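Long-range contact in hypothetical protein Atu2684 (Agrobacterium tumefaciens, PDB 2AXO), which is of unknown function but belongs to a thioredoxin-related family and carries a disulfide between two closely spaced cysteines: residues Ser77-Tyr82 with Trp200-Asp205. Sequence-based numbering, arbitrary orientation.
Sequences SYHVDY and WHSVYD
Ser77 and Ser202 pair their backbones in a single parallel beta bridge, in which both the N and the O of Ser77 are used. Ser77 N gives a hydrogen bond to His201 O at 2.9 Å, and Ser77 O accepts one from Val203 N at 2.8 Å. The same Ser77 O has Ser202 CA beside it as a C-H donor. The strands run at 64° to each other, so the pairing does not go on as a regular sheet; one step further a water takes over, accepting from His79 N and donating to Val203 O.

Val203 can be traced outward from its CB, which points to the other strand and lies near Ser77 O and Tyr78 CD2. From there the two methyls part: CG1, anti to the backbone N (chi1 178°), meets Tyr78 CE2 at 3.8 Å, and CG2 sits over one face of that ring, 4.0 Å from its centroid, in a CH-pi contact displaced toward the rim. On the neighbouring residues, Ser202 OG approaches His79 CE1 at 3.1 Å, obliquely to the imidazole.

The bridge joins two sheets at their outermost strands within the chain. Strand 74-79 flanks 45-50 in the mixed sheet, consistent with the thioredoxin-like part, and 196-212 borders the antiparallel sheet beside 172-186. His201, where the chain turns a corner, ties both together: ND1 bonds to Gly75 O and NE2 to Arg181. Helix 58-70 packs on Ser77 through Leu64 and on His201 through Ile68, while Asn97 of helix 95-107 bonds to the carbonyls of His79 and Val203.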
# COMPACT_ATOMS: atom_id res chain seq x y z
N SER A 77 12.29 11.02 -6.14
CA SER A 77 11.03 11.13 -5.42
C SER A 77 10.00 10.22 -6.08
O SER A 77 9.73 10.34 -7.28
CB SER A 77 10.53 12.57 -5.45
OG SER A 77 9.27 12.66 -4.81
N TYR A 78 9.44 9.29 -5.31
CA TYR A 78 8.43 8.37 -5.80
C TYR A 78 7.08 8.68 -5.16
O TYR A 78 6.86 8.37 -3.99
CB TYR A 78 8.76 6.91 -5.47
CG TYR A 78 10.02 6.37 -6.11
CD1 TYR A 78 11.27 6.59 -5.54
CD2 TYR A 78 9.96 5.62 -7.29
CE1 TYR A 78 12.42 6.07 -6.11
CE2 TYR A 78 11.11 5.10 -7.87
CZ TYR A 78 12.33 5.33 -7.28
OH TYR A 78 13.48 4.82 -7.85
N HIS A 79 6.17 9.28 -5.92
CA HIS A 79 4.85 9.60 -5.37
C HIS A 79 4.01 8.33 -5.30
O HIS A 79 3.78 7.67 -6.32
CB HIS A 79 4.15 10.65 -6.24
CG HIS A 79 4.72 12.03 -6.08
ND1 HIS A 79 5.99 12.36 -6.51
CD2 HIS A 79 4.19 13.15 -5.55
CE1 HIS A 79 6.21 13.64 -6.24
NE2 HIS A 79 5.14 14.14 -5.66
N VAL A 80 3.56 7.99 -4.10
CA VAL A 80 2.73 6.80 -3.88
C VAL A 80 1.26 7.10 -4.15
O VAL A 80 0.83 8.25 -4.09
CB VAL A 80 2.90 6.27 -2.44
CG1 VAL A 80 4.33 5.82 -2.23
CG2 VAL A 80 2.52 7.35 -1.43
N ASP A 81 0.48 6.06 -4.45
CA ASP A 81 -0.92 6.27 -4.77
C ASP A 81 -1.89 6.09 -3.61
O ASP A 81 -3.08 6.39 -3.74
CB ASP A 81 -1.35 5.36 -5.92
CG ASP A 81 -1.34 3.89 -5.54
OD1 ASP A 81 -0.87 3.55 -4.43
OD2 ASP A 81 -1.81 3.07 -6.36
N TYR A 82 -1.41 5.63 -2.46
CA TYR A 82 -2.33 5.41 -1.36
C TYR A 82 -2.78 6.62 -0.55
O TYR A 82 -3.28 6.49 0.56
CB TYR A 82 -1.78 4.31 -0.43
CG TYR A 82 -0.38 4.49 0.10
CD1 TYR A 82 -0.11 5.42 1.10
CD2 TYR A 82 0.65 3.66 -0.33
CE1 TYR A 82 1.16 5.49 1.68
CE2 TYR A 82 1.92 3.73 0.23
CZ TYR A 82 2.16 4.64 1.24
OH TYR A 82 3.40 4.67 1.84
N TRP A 200 10.41 17.79 -6.98
CA TRP A 200 11.60 17.55 -7.79
C TRP A 200 11.94 16.08 -7.95
O TRP A 200 11.74 15.29 -7.03
CB TRP A 200 12.80 18.29 -7.19
CG TRP A 200 12.67 19.78 -7.24
CD1 TRP A 200 11.87 20.57 -6.47
CD2 TRP A 200 13.32 20.65 -8.17
NE1 TRP A 200 11.97 21.88 -6.87
CE2 TRP A 200 12.86 21.96 -7.91
CE3 TRP A 200 14.25 20.46 -9.21
CZ2 TRP A 200 13.29 23.07 -8.65
CZ3 TRP A 200 14.67 21.56 -9.94
CH2 TRP A 200 14.19 22.85 -9.65
N HIS A 201 12.45 15.73 -9.12
CA HIS A 201 12.85 14.37 -9.46
C HIS A 201 11.75 13.33 -9.22
O HIS A 201 12.02 12.23 -8.74
CB HIS A 201 14.14 14.01 -8.71
CG HIS A 201 15.35 14.76 -9.20
ND1 HIS A 201 16.64 14.32 -8.99
CD2 HIS A 201 15.45 15.89 -9.94
CE1 HIS A 201 17.49 15.15 -9.57
NE2 HIS A 201 16.79 16.11 -10.15
N SER A 202 10.53 13.70 -9.59
CA SER A 202 9.36 12.83 -9.46
C SER A 202 9.42 11.73 -10.52
O SER A 202 9.27 11.99 -11.72
CB SER A 202 8.07 13.64 -9.63
OG SER A 202 7.93 14.60 -8.59
N VAL A 203 9.64 10.50 -10.06
CA VAL A 203 9.74 9.35 -10.95
C VAL A 203 8.39 8.94 -11.54
O VAL A 203 7.41 8.77 -10.82
CB VAL A 203 10.34 8.15 -10.18
CG1 VAL A 203 10.41 6.92 -11.08
CG2 VAL A 203 11.74 8.52 -9.68
N TYR A 204 8.34 8.78 -12.86
CA TYR A 204 7.11 8.38 -13.52
C TYR A 204 7.22 7.05 -14.25
O TYR A 204 6.23 6.54 -14.78
CB TYR A 204 6.65 9.46 -14.51
CG TYR A 204 7.61 9.72 -15.65
CD1 TYR A 204 8.57 10.72 -15.55
CD2 TYR A 204 7.54 8.98 -16.82
CE1 TYR A 204 9.43 10.99 -16.61
CE2 TYR A 204 8.40 9.23 -17.88
CZ TYR A 204 9.34 10.24 -17.77
OH TYR A 204 10.17 10.51 -18.83
N ASP A 205 8.42 6.49 -14.28
CA ASP A 205 8.63 5.19 -14.91
C ASP A 205 9.97 4.61 -14.50
O ASP A 205 10.96 5.32 -14.40
CB ASP A 205 8.56 5.29 -16.44
CG ASP A 205 8.58 3.92 -17.11
OD1 ASP A 205 7.89 3.00 -16.61
OD2 ASP A 205 9.29 3.75 -18.13
O HOH W 1 6.47 10.29 -8.67